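Local coordinates for protein pterin-4-alpha-carbinolamine dehydratase MoaB2 (Mycobacterium marinum, PDB 3RFQ) that probably takes part in molybdenum cofactor biosynthesis, as a MogA/MoaB-family protein with a probable molybdopterin-binding domain, at residues N80-A85 with D91-V96. Residues are numbered along the deposited sequence; the frame is centred on the assembly and turned at random.
Sequences NALNTA and DLVVSV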
ATOM      1  N   ASN C  80       8.515 -19.703  28.310  1.00 30.43           N
ATOM      2  CA  ASN C  80       8.175 -21.090  28.633  1.00 30.77           C
ATOM      3  C   ASN C  80       6.955 -21.608  27.877  1.00 29.00           C
ATOM      4  O   ASN C  80       6.948 -22.767  27.463  1.00 29.84           O
ATOM      5  CB  ASN C  80       7.981 -21.294  30.136  1.00 32.38           C
ATOM      6  CG  ASN C  80       9.297 -21.282  30.903  1.00 36.88           C
ATOM      7  OD1 ASN C  80      10.366 -21.001  30.340  1.00 39.13           O
ATOM      8  ND2 ASN C  80       9.228 -21.588  32.208  1.00 40.66           N
ATOM      9  N   ALA C  81       5.924 -20.782  27.721  1.00 26.74           N
ATOM     10  CA  ALA C  81       4.741 -21.209  26.985  1.00 25.40           C
ATOM     11  C   ALA C  81       5.095 -21.491  25.516  1.00 24.52           C
ATOM     12  O   ALA C  81       4.604 -22.456  24.927  1.00 24.04           O
ATOM     13  CB  ALA C  81       3.638 -20.170  27.082  1.00 23.64           C
ATOM     14  N   LEU C  82       5.958 -20.660  24.938  1.00 24.36           N
ATOM     15  CA  LEU C  82       6.348 -20.832  23.548  1.00 24.08           C
ATOM     16  C   LEU C  82       7.217 -22.048  23.337  1.00 25.54           C
ATOM     17  O   LEU C  82       7.024 -22.762  22.343  1.00 25.78           O
ATOM     18  CB  LEU C  82       7.048 -19.593  22.984  1.00 23.44           C
ATOM     19  CG  LEU C  82       6.266 -18.282  23.021  1.00 22.29           C
ATOM     20  CD1 LEU C  82       7.224 -17.122  22.730  1.00 21.62           C
ATOM     21  CD2 LEU C  82       5.088 -18.325  22.051  1.00 20.28           C
ATOM     22  N   ASN C  83       8.169 -22.281  24.246  1.00 27.28           N
ATOM     23  CA  ASN C  83       9.085 -23.418  24.149  1.00 28.58           C
ATOM     24  C   ASN C  83       8.321 -24.745  24.225  1.00 29.51           C
ATOM     25  O   ASN C  83       8.597 -25.684  23.467  1.00 29.81           O
ATOM     26  CB  ASN C  83      10.161 -23.373  25.240  1.00 30.64           C
ATOM     27  CG  ASN C  83      11.396 -22.529  24.849  1.00 32.16           C
ATOM     28  OD1 ASN C  83      11.716 -22.357  23.664  1.00 33.30           O
ATOM     29  ND2 ASN C  83      12.117 -22.033  25.863  1.00 32.43           N
ATOM     30  N   THR C  84       7.362 -24.813  25.144  1.00 29.53           N
ATOM     31  CA  THR C  84       6.509 -25.987  25.308  1.00 29.91           C
ATOM     32  C   THR C  84       5.770 -26.293  23.995  1.00 28.43           C
ATOM     33  O   THR C  84       5.768 -27.447  23.539  1.00 28.78           O
ATOM     34  CB  THR C  84       5.518 -25.778  26.480  1.00 30.21           C
ATOM     35  OG1 THR C  84       6.274 -25.658  27.682  1.00 32.35           O
ATOM     36  CG2 THR C  84       4.549 -26.942  26.626  1.00 30.40           C
ATOM     37  N   ALA C  85       5.185 -25.266  23.376  1.00 26.09           N
ATOM     38  CA  ALA C  85       4.508 -25.456  22.087  1.00 25.17           C
ATOM     39  C   ALA C  85       5.469 -25.944  20.998  1.00 25.44           C
ATOM     40  O   ALA C  85       5.153 -26.877  20.251  1.00 25.39           O
ATOM     41  CB  ALA C  85       3.787 -24.206  21.651  1.00 22.93           C
ATOM     42  N   ASP C  91       2.265 -26.545  14.777  1.00 22.26           N
ATOM     43  CA  ASP C  91       2.717 -25.905  13.526  1.00 21.35           C
ATOM     44  C   ASP C  91       2.714 -24.372  13.576  1.00 19.33           C
ATOM     45  O   ASP C  91       3.594 -23.734  12.991  1.00 18.63           O
ATOM     46  CB  ASP C  91       1.915 -26.382  12.305  1.00 20.95           C
ATOM     47  CG  ASP C  91       1.970 -27.881  12.131  1.00 24.22           C
ATOM     48  OD1 ASP C  91       3.052 -28.439  11.773  1.00 24.82           O
ATOM     49  OD2 ASP C  91       0.916 -28.494  12.366  1.00 25.48           O
ATOM     50  N   LEU C  92       1.713 -23.812  14.268  1.00 18.02           N
ATOM     51  CA  LEU C  92       1.481 -22.365  14.340  1.00 16.30           C
ATOM     52  C   LEU C  92       1.149 -21.927  15.754  1.00 16.97           C
ATOM     53  O   LEU C  92       0.168 -22.395  16.342  1.00 18.14           O
ATOM     54  CB  LEU C  92       0.339 -21.946  13.408  1.00 14.92           C
ATOM     55  CG  LEU C  92      -0.093 -20.461  13.479  1.00 14.10           C
ATOM     56  CD1 LEU C  92       1.095 -19.494  13.270  1.00 11.23           C
ATOM     57  CD2 LEU C  92      -1.210 -20.129  12.507  1.00 13.38           C
ATOM     58  N   VAL C  93       1.970 -21.045  16.308  1.00 16.71           N
ATOM     59  CA  VAL C  93       1.618 -20.355  17.541  1.00 16.66           C
ATOM     60  C   VAL C  93       1.260 -18.887  17.234  1.00 16.02           C
ATOM     61  O   VAL C  93       2.060 -18.167  16.652  1.00 15.61           O
ATOM     62  CB  VAL C  93       2.748 -20.422  18.600  1.00 17.40           C
ATOM     63  CG1 VAL C  93       2.324 -19.672  19.921  1.00 18.22           C
ATOM     64  CG2 VAL C  93       3.104 -21.867  18.911  1.00 15.76           C
ATOM     65  N   VAL C  94       0.066 -18.463  17.642  1.00 15.52           N
ATOM     66  CA  VAL C  94      -0.312 -17.060  17.568  1.00 14.10           C
ATOM     67  C   VAL C  94      -0.400 -16.596  19.021  1.00 15.18           C
ATOM     68  O   VAL C  94      -1.168 -17.167  19.790  1.00 16.70           O
ATOM     69  CB  VAL C  94      -1.681 -16.898  16.841  1.00 14.00           C
ATOM     70  CG1 VAL C  94      -2.131 -15.461  16.821  1.00 12.81           C
ATOM     71  CG2 VAL C  94      -1.614 -17.440  15.409  1.00 12.00           C
ATOM     72  N   SER C  95       0.419 -15.613  19.420  1.00 14.76           N
ATOM     73  CA  SER C  95       0.274 -14.964  20.736  1.00 14.62           C
ATOM     74  C   SER C  95      -0.514 -13.658  20.562  1.00 14.03           C
ATOM     75  O   SER C  95      -0.506 -13.073  19.490  1.00 11.77           O
ATOM     76  CB  SER C  95       1.646 -14.680  21.373  1.00 15.55           C
ATOM     77  OG  SER C  95       2.382 -13.696  20.644  1.00 15.96           O
ATOM     78  N   VAL C  96      -1.194 -13.212  21.615  1.00 13.83           N
ATOM     79  CA  VAL C  96      -1.982 -12.001  21.571  1.00 13.99           C
ATOM     80  C   VAL C  96      -1.608 -11.137  22.772  1.00 15.50           C
ATOM     81  O   VAL C  96      -1.713 -11.580  23.949  1.00 15.60           O
ATOM     82  CB  VAL C  96      -3.510 -12.331  21.545  1.00 14.81           C
ATOM     83  CG1 VAL C  96      -4.359 -11.141  21.968  1.00 17.98           C
ATOM     84  CG2 VAL C  96      -3.908 -12.697  20.164  1.00 14.25           C
TER
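In the alpha/beta fold of the MogA/MoaB family, helix 75-87 packs on the central sheet, and Leu82 and Ala85 on it meet Val93 of strand 92-96. Strand 63-71, this helix and strand 92-96 follow one another as a beta-alpha-beta crossover, presumably of the usual right-handed kind, whose two strands run parallel with strand 31-38 between them.

Val93 turns its side chain toward the helix and gives one methyl to each partner. Its CG1 lies anti to the backbone N (chi1 -180°) and touches Leu82 CD2 at 3.7 Å. Leu82 reaches in with the end of its side chain. Its CG stands beside the backbone N and anti to the carbonyl carbon (chi1 -58°), which helps bring CD2 to Val93. All three residues are buried, and the contact between them is wholly apolar. Val36 of strand 31-38 also touches Val93, and Val153 of strand 151-156 touches Leu82, as do Thr111 and Ile114 of helix 107-114. Leu58 of helix 51-60 touches Val94, whose side chain points away from helix 75-87.

Ala85 and Val93 are the nearest pair of CA atoms across the two segments, 7.4 Å apart. Ala85 points its methyl at the strand, and there the other branch of Val93, CG2, meets Ala85 CB, also at 3.7 Å.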